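Local coordinates for protein putative Type I topoisomerase (Deinococcus radiodurans, PDB 3M4A) that binds DNA and, as a type IB topoisomerase, probably breaks, passes and rejoins one strand of the duplex without using ATP, at residues P120-L131 against I217-E228; H147-L155 against F169-V177. All coordinates share one frame; numbering follows the deposited sequence. Where two conformers were deposited one is given.

How the contacts relate
Contacts 1 and 2 show how one helix can serve both DNA and the protein interior. Helix 120-131 sends Lys122 and Arg129 to phosphates of DG9 and DC10 of chain B, Arg129 also holding an acetate, while other residues of the same helix pack on 217-228 in contact 1. Contact 2, whose segments fall within the chain between those of contact 1, joins the loop 147-155 to the hairpin that strand 166-172 begins. The two centres are 18 Å apart, yet the contacts meet: Leu152 CD2 lies 3.3 Å from Met127 O. Contact 2 itself stays about 15 Å, nearest atoms, from the bound nucleic acid.

Contact 1 (P120-L131 against I217-E228); sequences PRKVMALMTRLL and IHSTELNAYLRE. With ACY (acetic acid), chain D; nucleotides of chain B.
Ile217 opens the interface by laying CG2 against both SD of Met127 and CG of Met124, while its CG1 rests 3.9 Å from Val123 CG1. It introduces a steep helix pair of the type IB topoisomerase catalytic core, 120-131 across 219-228 at -79° with 10.1 Å between the axes, packed knobs-into-holes. In the first turn of the helix, the Glu221 chain crosses Met124 at about a right angle, CG 3.7 Å from Met124 SD, and its carboxylate goes on to a salt bridge with Arg215. Leu222 is the first knob, set among Met124, Met127, Thr128 and Leu131. Tyr225 is the second: with CG anti to the backbone N (chi1 -180°) the ring enters the hole formed by Arg121, Met124, Ala125 and Thr128. Met124 CB covers one ring face as a CH-pi contact, 3.9 Å from the centroid of Tyr225, and Thr128 OG1 lies at the ring edge while donating to Met124 O. The phenol oxygen bonds Asp112, which also pairs with Arg121. With the ring cut back to an alanine, Met124 would probably face a gap and Asp112 would lose its phenol partner. Leu226 then meets Leu131, CD1 to CD1 at 3.7 Å. Glu228 closes the run: Arg121 grips its carboxylate end-on with two nitrogens, NH1 to OE1 at 2.9 Å, almost straight at 178°, and NH2 to OE2 at 3.1 Å from above the carboxylate plane.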
loop_
_atom_site.group_PDB
_atom_site.type_symbol
_atom_site.label_atom_id
_atom_site.label_comp_id
_atom_site.label_asym_id
_atom_site.label_seq_id
_atom_site.Cartn_x
_atom_site.Cartn_y
_atom_site.Cartn_z
ATOM N N PRO A 120 -13.424 -12.003 8.230
ATOM C CA PRO A 120 -12.664 -11.843 6.987
ATOM C C PRO A 120 -12.115 -10.439 6.739
ATOM O O PRO A 120 -10.928 -10.298 6.430
ATOM C CB PRO A 120 -13.685 -12.242 5.916
ATOM C CG PRO A 120 -14.544 -13.208 6.615
ATOM C CD PRO A 120 -14.732 -12.643 7.974
ATOM N N ARG A 121 -12.950 -9.414 6.897
ATOM C CA ARG A 121 -12.516 -8.051 6.610
ATOM C C ARG A 121 -11.464 -7.575 7.617
ATOM O O ARG A 121 -10.628 -6.752 7.269
ATOM C CB ARG A 121 -13.696 -7.086 6.569
ATOM C CG ARG A 121 -14.620 -7.367 5.399
ATOM C CD ARG A 121 -15.810 -6.420 5.395
ATOM N NE ARG A 121 -15.410 -5.044 5.142
ATOM C CZ ARG A 121 -15.292 -4.464 3.946
ATOM N NH1 ARG A 121 -15.566 -5.111 2.819
ATOM N NH2 ARG A 121 -14.899 -3.204 3.889
ATOM N N LYS A 122 -11.512 -8.063 8.850
ATOM C CA LYS A 122 -10.474 -7.684 9.831
ATOM C C LYS A 122 -9.106 -8.299 9.456
ATOM O O LYS A 122 -8.049 -7.613 9.466
ATOM C CB LYS A 122 -10.886 -8.075 11.249
ATOM C CG LYS A 122 -9.800 -7.767 12.273
ATOM C CD LYS A 122 -10.304 -7.646 13.693
ATOM C CE LYS A 122 -9.196 -7.140 14.614
ATOM N NZ LYS A 122 -9.732 -6.757 15.958
ATOM N N VAL A 123 -9.113 -9.575 9.088
ATOM C CA VAL A 123 -7.867 -10.236 8.663
ATOM C C VAL A 123 -7.335 -9.570 7.386
ATOM O O VAL A 123 -6.131 -9.325 7.266
ATOM C CB VAL A 123 -8.016 -11.756 8.493
ATOM C CG1 VAL A 123 -6.688 -12.391 8.122
ATOM C CG2 VAL A 123 -8.504 -12.383 9.804
ATOM N N MET A 124 -8.225 -9.244 6.445
ATOM C CA MET A 124 -7.808 -8.529 5.230
ATOM C C MET A 124 -7.308 -7.111 5.505
ATOM O O MET A 124 -6.374 -6.658 4.851
ATOM C CB MET A 124 -8.907 -8.550 4.174
ATOM C CG MET A 124 -9.069 -9.933 3.632
ATOM S SD MET A 124 -10.235 -10.129 2.270
ATOM C CE MET A 124 -11.767 -9.622 3.020
ATOM N N ALA A 125 -7.911 -6.428 6.471
ATOM C CA ALA A 125 -7.404 -5.115 6.887
ATOM C C ALA A 125 -5.993 -5.234 7.476
ATOM O O ALA A 125 -5.132 -4.366 7.224
ATOM C CB ALA A 125 -8.369 -4.458 7.901
ATOM N N LEU A 126 -5.744 -6.279 8.266
ATOM C CA LEU A 126 -4.410 -6.527 8.836
ATOM C C LEU A 126 -3.396 -6.790 7.706
ATOM O O LEU A 126 -2.267 -6.261 7.697
ATOM C CB LEU A 126 -4.453 -7.725 9.791
ATOM C CG LEU A 126 -5.206 -7.535 11.110
ATOM C CD1 LEU A 126 -5.486 -8.878 11.787
ATOM C CD2 LEU A 126 -4.348 -6.647 12.036
ATOM N N MET A 127 -3.810 -7.589 6.732
ATOM C CA MET A 127 -2.952 -7.886 5.582
ATOM C C MET A 127 -2.654 -6.643 4.752
ATOM O O MET A 127 -1.532 -6.470 4.297
ATOM C CB MET A 127 -3.583 -8.987 4.711
ATOM C CG MET A 127 -3.630 -10.337 5.400
ATOM S SD MET A 127 -4.710 -11.507 4.545
ATOM C CE MET A 127 -3.526 -12.206 3.396
ATOM N N THR A 128 -3.653 -5.771 4.596
ATOM C CA THR A 128 -3.509 -4.521 3.854
ATOM C C THR A 128 -2.554 -3.597 4.601
ATOM O O THR A 128 -1.713 -2.943 3.991
ATOM C CB THR A 128 -4.850 -3.834 3.613
ATOM O OG1 THR A 128 -5.698 -4.711 2.859
ATOM C CG2 THR A 128 -4.654 -2.555 2.799
ATOM N N ARG A 129 -2.664 -3.556 5.922
ATOM C CA ARG A 129 -1.688 -2.778 6.702
ATOM C C ARG A 129 -0.281 -3.313 6.476
ATOM O O ARG A 129 0.658 -2.547 6.318
ATOM C CB ARG A 129 -2.034 -2.733 8.196
ATOM C CG ARG A 129 -1.057 -1.879 9.003
ATOM C CD ARG A 129 -1.570 -1.643 10.394
ATOM N NE ARG A 129 -2.715 -0.737 10.353
ATOM C CZ ARG A 129 -3.410 -0.358 11.420
ATOM N NH1 ARG A 129 -3.059 -0.730 12.639
ATOM N NH2 ARG A 129 -4.432 0.460 11.257
ATOM N N LEU A 130 -0.116 -4.623 6.458
ATOM C CA LEU A 130 1.219 -5.202 6.185
ATOM C C LEU A 130 1.774 -4.855 4.784
ATOM O O LEU A 130 2.958 -4.589 4.645
ATOM C CB LEU A 130 1.202 -6.707 6.401
ATOM C CG LEU A 130 1.082 -7.110 7.876
ATOM C CD1 LEU A 130 0.701 -8.580 8.022
ATOM C CD2 LEU A 130 2.413 -6.803 8.587
ATOM N N LEU A 131 0.911 -4.843 3.770
ATOM C CA LEU A 131 1.315 -4.385 2.422
ATOM C C LEU A 131 1.806 -2.944 2.466
ATOM O O LEU A 131 2.816 -2.593 1.853
ATOM C CB LEU A 131 0.151 -4.481 1.439
ATOM C CG LEU A 131 -0.424 -5.832 1.050
ATOM C CD1 LEU A 131 -1.721 -5.695 0.228
ATOM C CD2 LEU A 131 0.623 -6.687 0.323
ATOM N N ILE A 217 -7.495 -16.802 4.191
ATOM C CA ILE A 217 -7.661 -15.712 3.239
ATOM C C ILE A 217 -6.655 -15.930 2.099
ATOM O O ILE A 217 -5.439 -15.893 2.320
ATOM C CB ILE A 217 -7.389 -14.327 3.865
ATOM C CG1 ILE A 217 -8.313 -14.078 5.064
ATOM C CG2 ILE A 217 -7.528 -13.239 2.808
ATOM C CD1 ILE A 217 -9.814 -14.086 4.728
ATOM N N HIS A 218 -7.163 -16.167 0.896
ATOM C CA HIS A 218 -6.341 -16.354 -0.288
ATOM C C HIS A 218 -6.173 -15.043 -1.051
ATOM O O HIS A 218 -6.903 -14.081 -0.829
ATOM C CB HIS A 218 -6.986 -17.398 -1.215
ATOM C CG HIS A 218 -7.159 -18.749 -0.585
ATOM N ND1 HIS A 218 -6.258 -19.775 -0.763
ATOM C CD2 HIS A 218 -8.142 -19.251 0.201
ATOM C CE1 HIS A 218 -6.677 -20.847 -0.111
ATOM N NE2 HIS A 218 -7.814 -20.553 0.488
ATOM N N SER A 219 -5.223 -15.023 -1.980
ATOM C CA SER A 219 -4.942 -13.831 -2.783
ATOM C C SER A 219 -6.166 -13.253 -3.506
ATOM O O SER A 219 -6.353 -12.047 -3.532
ATOM C CB SER A 219 -3.807 -14.110 -3.780
ATOM O OG SER A 219 -4.171 -15.115 -4.723
ATOM N N THR A 220 -7.010 -14.096 -4.096
ATOM C CA THR A 220 -8.172 -13.580 -4.827
ATOM C C THR A 220 -9.102 -12.743 -3.941
ATOM O O THR A 220 -9.515 -11.653 -4.327
ATOM C CB THR A 220 -8.965 -14.714 -5.483
ATOM O OG1 THR A 220 -8.083 -15.470 -6.318
ATOM C CG2 THR A 220 -10.139 -14.147 -6.331
ATOM N N GLU A 221 -9.375 -13.242 -2.743
ATOM C CA GLU A 221 -10.219 -12.545 -1.779
ATOM C C GLU A 221 -9.577 -11.221 -1.324
ATOM O O GLU A 221 -10.245 -10.191 -1.282
ATOM C CB GLU A 221 -10.519 -13.444 -0.584
ATOM C CG GLU A 221 -11.628 -12.908 0.279
ATOM C CD GLU A 221 -11.970 -13.791 1.450
ATOM O OE1 GLU A 221 -11.289 -14.817 1.649
ATOM O OE2 GLU A 221 -12.932 -13.440 2.175
ATOM N N LEU A 222 -8.280 -11.248 -1.026
ATOM C CA LEU A 222 -7.578 -10.026 -0.631
ATOM C C LEU A 222 -7.562 -9.017 -1.758
ATOM O O LEU A 222 -7.784 -7.831 -1.542
ATOM C CB LEU A 222 -6.144 -10.302 -0.167
ATOM C CG LEU A 222 -5.332 -9.066 0.249
ATOM C CD1 LEU A 222 -6.019 -8.269 1.357
ATOM C CD2 LEU A 222 -3.917 -9.475 0.685
ATOM N N ASN A 223 -7.301 -9.480 -2.978
ATOM C CA ASN A 223 -7.300 -8.557 -4.108
ATOM C C ASN A 223 -8.665 -7.899 -4.340
ATOM O O ASN A 223 -8.720 -6.750 -4.739
ATOM C CB ASN A 223 -6.774 -9.237 -5.384
ATOM C CG ASN A 223 -5.253 -9.447 -5.355
ATOM O OD1 ASN A 223 -4.511 -8.648 -4.779
ATOM N ND2 ASN A 223 -4.790 -10.515 -5.986
ATOM N N ALA A 224 -9.758 -8.614 -4.064
ATOM C CA ALA A 224 -11.108 -8.026 -4.131
ATOM C C ALA A 224 -11.339 -6.946 -3.076
ATOM O O ALA A 224 -11.968 -5.920 -3.344
ATOM C CB ALA A 224 -12.178 -9.122 -4.010
ATOM N N TYR A 225 -10.824 -7.187 -1.872
ATOM C CA TYR A 225 -10.874 -6.218 -0.783
ATOM C C TYR A 225 -10.119 -4.952 -1.177
ATOM O O TYR A 225 -10.622 -3.838 -0.991
ATOM C CB TYR A 225 -10.290 -6.848 0.484
ATOM C CG TYR A 225 -10.276 -5.954 1.713
ATOM C CD1 TYR A 225 -11.421 -5.773 2.468
ATOM C CD2 TYR A 225 -9.120 -5.284 2.101
ATOM C CE1 TYR A 225 -11.429 -4.965 3.587
ATOM C CE2 TYR A 225 -9.104 -4.471 3.218
ATOM C CZ TYR A 225 -10.262 -4.320 3.969
ATOM O OH TYR A 225 -10.301 -3.512 5.081
ATOM N N LEU A 226 -8.916 -5.129 -1.721
ATOM C CA LEU A 226 -8.110 -4.001 -2.203
ATOM C C LEU A 226 -8.830 -3.222 -3.311
ATOM O O LEU A 226 -8.848 -1.995 -3.301
ATOM C CB LEU A 226 -6.734 -4.460 -2.689
ATOM C CG LEU A 226 -5.786 -5.013 -1.623
ATOM C CD1 LEU A 226 -4.481 -5.490 -2.228
ATOM C CD2 LEU A 226 -5.545 -3.948 -0.547
ATOM N N ARG A 227 -9.467 -3.923 -4.248
ATOM C CA ARG A 227 -10.258 -3.219 -5.260
ATOM C C ARG A 227 -11.282 -2.288 -4.616
ATOM O O ARG A 227 -11.432 -1.143 -5.041
ATOM C CB ARG A 227 -10.950 -4.200 -6.212
ATOM C CG ARG A 227 -10.008 -4.841 -7.212
ATOM C CD ARG A 227 -10.741 -5.390 -8.442
ATOM N NE ARG A 227 -11.784 -6.354 -8.095
ATOM C CZ ARG A 227 -11.571 -7.620 -7.722
ATOM N NH1 ARG A 227 -10.342 -8.109 -7.628
ATOM N NH2 ARG A 227 -12.605 -8.406 -7.435
ATOM N N GLU A 228 -11.953 -2.768 -3.570
ATOM C CA GLU A 228 -12.903 -1.949 -2.833
ATOM C C GLU A 228 -12.253 -0.737 -2.183
ATOM O O GLU A 228 -12.759 0.373 -2.335
ATOM C CB GLU A 228 -13.635 -2.749 -1.753
ATOM C CG GLU A 228 -14.587 -1.871 -0.941
ATOM C CD GLU A 228 -15.192 -2.560 0.255
ATOM O OE1 GLU A 228 -15.215 -3.799 0.270
ATOM O OE2 GLU A 228 -15.637 -1.854 1.192
HETATM C C ACY D . -2.997 0.587 6.908
HETATM O O ACY D . -3.686 0.255 7.902
HETATM O OXT ACY D . -1.827 1.017 7.014
HETATM C CH3 ACY D . -3.607 0.476 5.545
ATOM P P DC B 10 -5.969 1.189 14.573
ATOM O OP1 DC B 10 -6.247 1.711 13.239
ATOM O OP2 DC B 10 -4.744 0.373 14.751
ATOM O "O5'" DC B 10 -5.832 2.441 15.545
ATOM C "C5'" DC B 10 -6.863 3.443 15.539
ATOM C "C4'" DC B 10 -6.645 4.399 16.687
ATOM O "O4'" DC B 10 -6.858 3.707 17.955
ATOM C "C3'" DC B 10 -5.242 5.005 16.772
ATOM O "O3'" DC B 10 -5.317 6.353 17.179
ATOM C "C2'" DC B 10 -4.571 4.192 17.856
ATOM C "C1'" DC B 10 -5.753 4.042 18.794
ATOM N N1 DC B 10 -5.629 2.995 19.822
ATOM C C2 DC B 10 -6.362 3.162 21.004
ATOM O O2 DC B 10 -7.078 4.172 21.146
ATOM N N3 DC B 10 -6.256 2.227 21.968
ATOM C C4 DC B 10 -5.471 1.164 21.806
ATOM N N4 DC B 10 -5.423 0.271 22.791
ATOM C C5 DC B 10 -4.724 0.971 20.605
ATOM C C6 DC B 10 -4.827 1.909 19.656
ATOM P P DG B 9 -7.684 -4.419 18.329
ATOM O OP1 DG B 9 -7.784 -5.570 17.383
ATOM O OP2 DG B 9 -6.636 -4.404 19.369
ATOM O "O5'" DG B 9 -7.558 -3.043 17.527
ATOM C "C5'" DG B 9 -8.442 -2.733 16.478
ATOM C "C4'" DG B 9 -8.518 -1.231 16.256
ATOM O "O4'" DG B 9 -9.089 -0.524 17.384
ATOM C "C3'" DG B 9 -7.158 -0.564 16.090
ATOM O "O3'" DG B 9 -7.274 0.422 15.085
ATOM C "C2'" DG B 9 -6.797 -0.060 17.497
ATOM C "C1'" DG B 9 -8.141 0.371 18.019
ATOM N N9 DG B 9 -8.430 0.180 19.433
ATOM C C8 DG B 9 -8.135 -0.916 20.181
ATOM N N7 DG B 9 -8.583 -0.885 21.403
ATOM C C5 DG B 9 -9.230 0.328 21.469
ATOM C C6 DG B 9 -9.922 0.929 22.539
ATOM O O6 DG B 9 -10.129 0.505 23.680
ATOM N N1 DG B 9 -10.422 2.157 22.171
ATOM C C2 DG B 9 -10.290 2.746 20.938
ATOM N N2 DG B 9 -10.845 3.951 20.749
ATOM N N3 DG B 9 -9.671 2.178 19.925
ATOM C C4 DG B 9 -9.140 0.998 20.275
#

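Contact 2 (H147-L155 against F169-V177)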
loop_
_atom_site.group_PDB
_atom_site.type_symbol
_atom_site.label_atom_id
_atom_site.label_comp_id
_atom_site.label_asym_id
_atom_site.label_seq_id
_atom_site.Cartn_x
_atom_site.Cartn_y
_atom_site.Cartn_z
ATOM N N HIS A 147 6.667 -22.957 -7.144
ATOM C CA HIS A 147 7.998 -22.380 -6.940
ATOM C C HIS A 147 8.558 -22.585 -5.528
ATOM O O HIS A 147 9.752 -22.386 -5.317
ATOM C CB HIS A 147 7.982 -20.891 -7.270
ATOM C CG HIS A 147 7.724 -20.600 -8.713
ATOM N ND1 HIS A 147 8.741 -20.384 -9.618
ATOM C CD2 HIS A 147 6.569 -20.491 -9.412
ATOM C CE1 HIS A 147 8.222 -20.145 -10.809
ATOM N NE2 HIS A 147 6.906 -20.204 -10.713
ATOM N N LYS A 148 7.697 -22.966 -4.583
ATOM C CA LYS A 148 8.082 -23.159 -3.184
ATOM C C LYS A 148 8.707 -21.875 -2.626
ATOM O O LYS A 148 9.700 -21.904 -1.891
ATOM C CB LYS A 148 9.032 -24.362 -3.034
ATOM C CG LYS A 148 8.592 -25.596 -3.813
ATOM C CD LYS A 148 7.204 -26.049 -3.408
ATOM C CE LYS A 148 6.868 -27.443 -3.946
ATOM N NZ LYS A 148 6.890 -27.498 -5.431
ATOM N N THR A 149 8.132 -20.748 -3.033
ATOM C CA THR A 149 8.467 -19.442 -2.465
ATOM C C THR A 149 7.163 -18.754 -2.061
ATOM O O THR A 149 6.071 -19.150 -2.499
ATOM C CB THR A 149 9.256 -18.573 -3.446
ATOM O OG1 THR A 149 8.467 -18.345 -4.610
ATOM C CG2 THR A 149 10.585 -19.248 -3.843
ATOM N N TYR A 150 7.276 -17.730 -1.214
ATOM C CA TYR A 150 6.126 -17.191 -0.505
ATOM C C TYR A 150 5.948 -15.691 -0.662
ATOM O O TYR A 150 6.893 -14.978 -0.992
ATOM C CB TYR A 150 6.235 -17.536 0.974
ATOM C CG TYR A 150 6.408 -19.007 1.221
ATOM C CD1 TYR A 150 7.671 -19.556 1.410
ATOM C CD2 TYR A 150 5.312 -19.851 1.224
ATOM C CE1 TYR A 150 7.829 -20.912 1.624
ATOM C CE2 TYR A 150 5.455 -21.205 1.446
ATOM C CZ TYR A 150 6.709 -21.732 1.637
ATOM O OH TYR A 150 6.834 -23.092 1.872
ATOM N N GLY A 151 4.702 -15.260 -0.476
ATOM C CA GLY A 151 4.317 -13.864 -0.423
ATOM C C GLY A 151 3.349 -13.735 0.729
ATOM O O GLY A 151 3.096 -14.699 1.426
ATOM N N LEU A 152 2.774 -12.566 0.930
ATOM C CA LEU A 152 1.963 -12.350 2.129
ATOM C C LEU A 152 0.836 -13.385 2.290
ATOM O O LEU A 152 0.661 -13.951 3.374
ATOM C CB LEU A 152 1.396 -10.935 2.122
ATOM C CG LEU A 152 0.641 -10.549 3.392
ATOM C CD1 LEU A 152 1.586 -10.455 4.591
ATOM C CD2 LEU A 152 -0.114 -9.225 3.156
ATOM N N SER A 153 0.084 -13.636 1.219
ATOM C CA SER A 153 -1.119 -14.478 1.304
ATOM C C SER A 153 -0.805 -15.968 1.424
ATOM O O SER A 153 -1.691 -16.761 1.735
ATOM C CB SER A 153 -2.071 -14.218 0.142
ATOM O OG SER A 153 -1.567 -14.693 -1.088
ATOM N N THR A 154 0.452 -16.337 1.189
ATOM C CA THR A 154 0.903 -17.718 1.265
ATOM C C THR A 154 1.877 -17.965 2.433
ATOM O O THR A 154 2.481 -19.027 2.527
ATOM C CB THR A 154 1.499 -18.150 -0.102
ATOM O OG1 THR A 154 2.549 -17.262 -0.492
ATOM C CG2 THR A 154 0.403 -18.092 -1.160
ATOM N N LEU A 155 1.979 -17.010 3.365
ATOM C CA LEU A 155 2.843 -17.197 4.512
ATOM C C LEU A 155 2.306 -18.292 5.415
ATOM O O LEU A 155 1.100 -18.482 5.549
ATOM C CB LEU A 155 3.016 -15.931 5.365
ATOM C CG LEU A 155 3.790 -14.759 4.782
ATOM C CD1 LEU A 155 3.978 -13.696 5.863
ATOM C CD2 LEU A 155 5.134 -15.213 4.228
ATOM N N PHE A 169 9.211 -11.100 10.244
ATOM C CA PHE A 169 8.957 -12.121 9.239
ATOM C C PHE A 169 10.280 -12.539 8.621
ATOM O O PHE A 169 11.097 -11.690 8.303
ATOM C CB PHE A 169 8.081 -11.539 8.132
ATOM C CG PHE A 169 6.739 -11.074 8.599
ATOM C CD1 PHE A 169 5.648 -11.932 8.584
ATOM C CD2 PHE A 169 6.557 -9.771 9.037
ATOM C CE1 PHE A 169 4.398 -11.497 9.006
ATOM C CE2 PHE A 169 5.295 -9.339 9.455
ATOM C CZ PHE A 169 4.228 -10.198 9.424
ATOM N N ARG A 170 10.480 -13.845 8.429
ATOM C CA ARG A 170 11.674 -14.377 7.758
ATOM C C ARG A 170 11.181 -15.502 6.843
ATOM O O ARG A 170 10.626 -16.461 7.318
ATOM C CB ARG A 170 12.678 -14.918 8.786
ATOM C CG ARG A 170 13.280 -13.856 9.696
ATOM C CD ARG A 170 14.492 -14.362 10.528
ATOM N NE ARG A 170 14.854 -13.359 11.533
ATOM C CZ ARG A 170 15.757 -12.384 11.391
ATOM N NH1 ARG A 170 16.494 -12.264 10.297
ATOM N NH2 ARG A 170 15.941 -11.515 12.383
ATOM N N PHE A 171 11.309 -15.323 5.535
ATOM C CA PHE A 171 10.766 -16.287 4.581
ATOM C C PHE A 171 11.503 -16.234 3.254
ATOM O O PHE A 171 12.144 -15.234 2.932
ATOM C CB PHE A 171 9.263 -16.065 4.365
ATOM C CG PHE A 171 8.915 -14.731 3.776
ATOM C CD1 PHE A 171 8.671 -14.597 2.411
ATOM C CD2 PHE A 171 8.780 -13.617 4.586
ATOM C CE1 PHE A 171 8.349 -13.370 1.866
ATOM C CE2 PHE A 171 8.457 -12.383 4.051
ATOM C CZ PHE A 171 8.236 -12.258 2.687
ATOM N N LYS A 172 11.408 -17.324 2.495
ATOM C CA LYS A 172 11.912 -17.365 1.119
ATOM C C LYS A 172 10.901 -16.669 0.227
ATOM O O LYS A 172 9.781 -17.159 0.059
ATOM C CB LYS A 172 12.119 -18.813 0.653
ATOM C CG LYS A 172 12.682 -18.932 -0.761
ATOM C CD LYS A 172 12.874 -20.381 -1.225
ATOM C CE LYS A 172 13.779 -21.172 -0.291
ATOM N NZ LYS A 172 14.595 -22.203 -0.995
ATOM N N GLY A 173 11.280 -15.519 -0.328
ATOM C CA GLY A 173 10.393 -14.771 -1.204
ATOM C C GLY A 173 10.635 -15.064 -2.675
ATOM O O GLY A 173 11.347 -16.015 -3.024
ATOM N N LYS A 174 10.055 -14.227 -3.526
ATOM C CA LYS A 174 10.127 -14.416 -4.979
ATOM C C LYS A 174 11.564 -14.539 -5.461
ATOM O O LYS A 174 12.460 -13.810 -5.018
ATOM C CB LYS A 174 9.412 -13.290 -5.729
ATOM C CG LYS A 174 9.005 -13.681 -7.150
ATOM C CD LYS A 174 8.244 -12.574 -7.844
ATOM C CE LYS A 174 7.776 -13.008 -9.228
ATOM N NZ LYS A 174 7.450 -11.820 -10.085
ATOM N N HIS A 175 11.759 -15.478 -6.389
ATOM C CA HIS A 175 13.080 -15.864 -6.931
ATOM C C HIS A 175 14.058 -16.481 -5.930
ATOM O O HIS A 175 15.254 -16.588 -6.205
ATOM C CB HIS A 175 13.731 -14.692 -7.665
ATOM C CG HIS A 175 12.866 -14.101 -8.723
ATOM N ND1 HIS A 175 12.475 -14.802 -9.845
ATOM C CD2 HIS A 175 12.307 -12.870 -8.829
ATOM C CE1 HIS A 175 11.718 -14.024 -10.601
ATOM N NE2 HIS A 175 11.604 -12.847 -10.008
ATOM N N GLY A 176 13.546 -16.892 -4.770
ATOM C CA GLY A 176 14.350 -17.519 -3.736
ATOM C C GLY A 176 15.109 -16.567 -2.830
ATOM O O GLY A 176 15.982 -16.990 -2.071
ATOM N N VAL A 177 14.797 -15.277 -2.908
ATOM C CA VAL A 177 15.491 -14.278 -2.113
ATOM C C VAL A 177 15.074 -14.459 -0.657
ATOM O O VAL A 177 13.885 -14.635 -0.372
ATOM C CB VAL A 177 15.147 -12.850 -2.599
ATOM C CG1 VAL A 177 15.703 -11.794 -1.640
ATOM C CG2 VAL A 177 15.669 -12.635 -4.020
HETATM O O HOH W 1 9.975 -17.691 -6.983
HETATM O O HOH W 2 7.748 -12.621 -2.188
#
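Tyr150 N donates to Lys172 O at 2.9 Å and so ties the loop 147-155 to the end of a beta-hairpin strand. Just beyond, Gly173 faces both Gly176 and Val177, a G1 beta bulge, with Lys174 and His175 at the corners of a type II turn; the positive phi of Gly176 suits a glycine. The side chain of Thr149 reads the shape of this turn atom by atom. Thr149 CB sits 3.3 Å from Gly173 O. From there the methyl CG2 stays close to that same carbonyl and lies near the backbone N of Gly176; in the conformer described here, Thr149 CG2 also lies against Lys172 CD. The hydroxyl takes the other branch: chi1 of 61° places OG1 between the backbone N and the carbonyl carbon, where it bonds a water that in turn accepts from His175 N. A second water makes a similar bridge, donating to Tyr150 O at 2.8 Å and accepting from Lys174 N. Tyr150 O also receives a CA-H...O contact from Gly173 CA, 3.5 Å away, and lies near the plane of the Phe171 ring, at its edge. Deeper in, the loop turns back through a short 3-10 segment and delivers Leu155 to the strand, joining the hairpin to the protein interior, where Phe169 meets Phe136 edge-to-face. The two Leu155 methyls divide the aromatic surface: CD1 reaches Phe169 CD1 at 3.6 Å, and CD2 stands over one face of Phe171, 4.0 Å from its centroid.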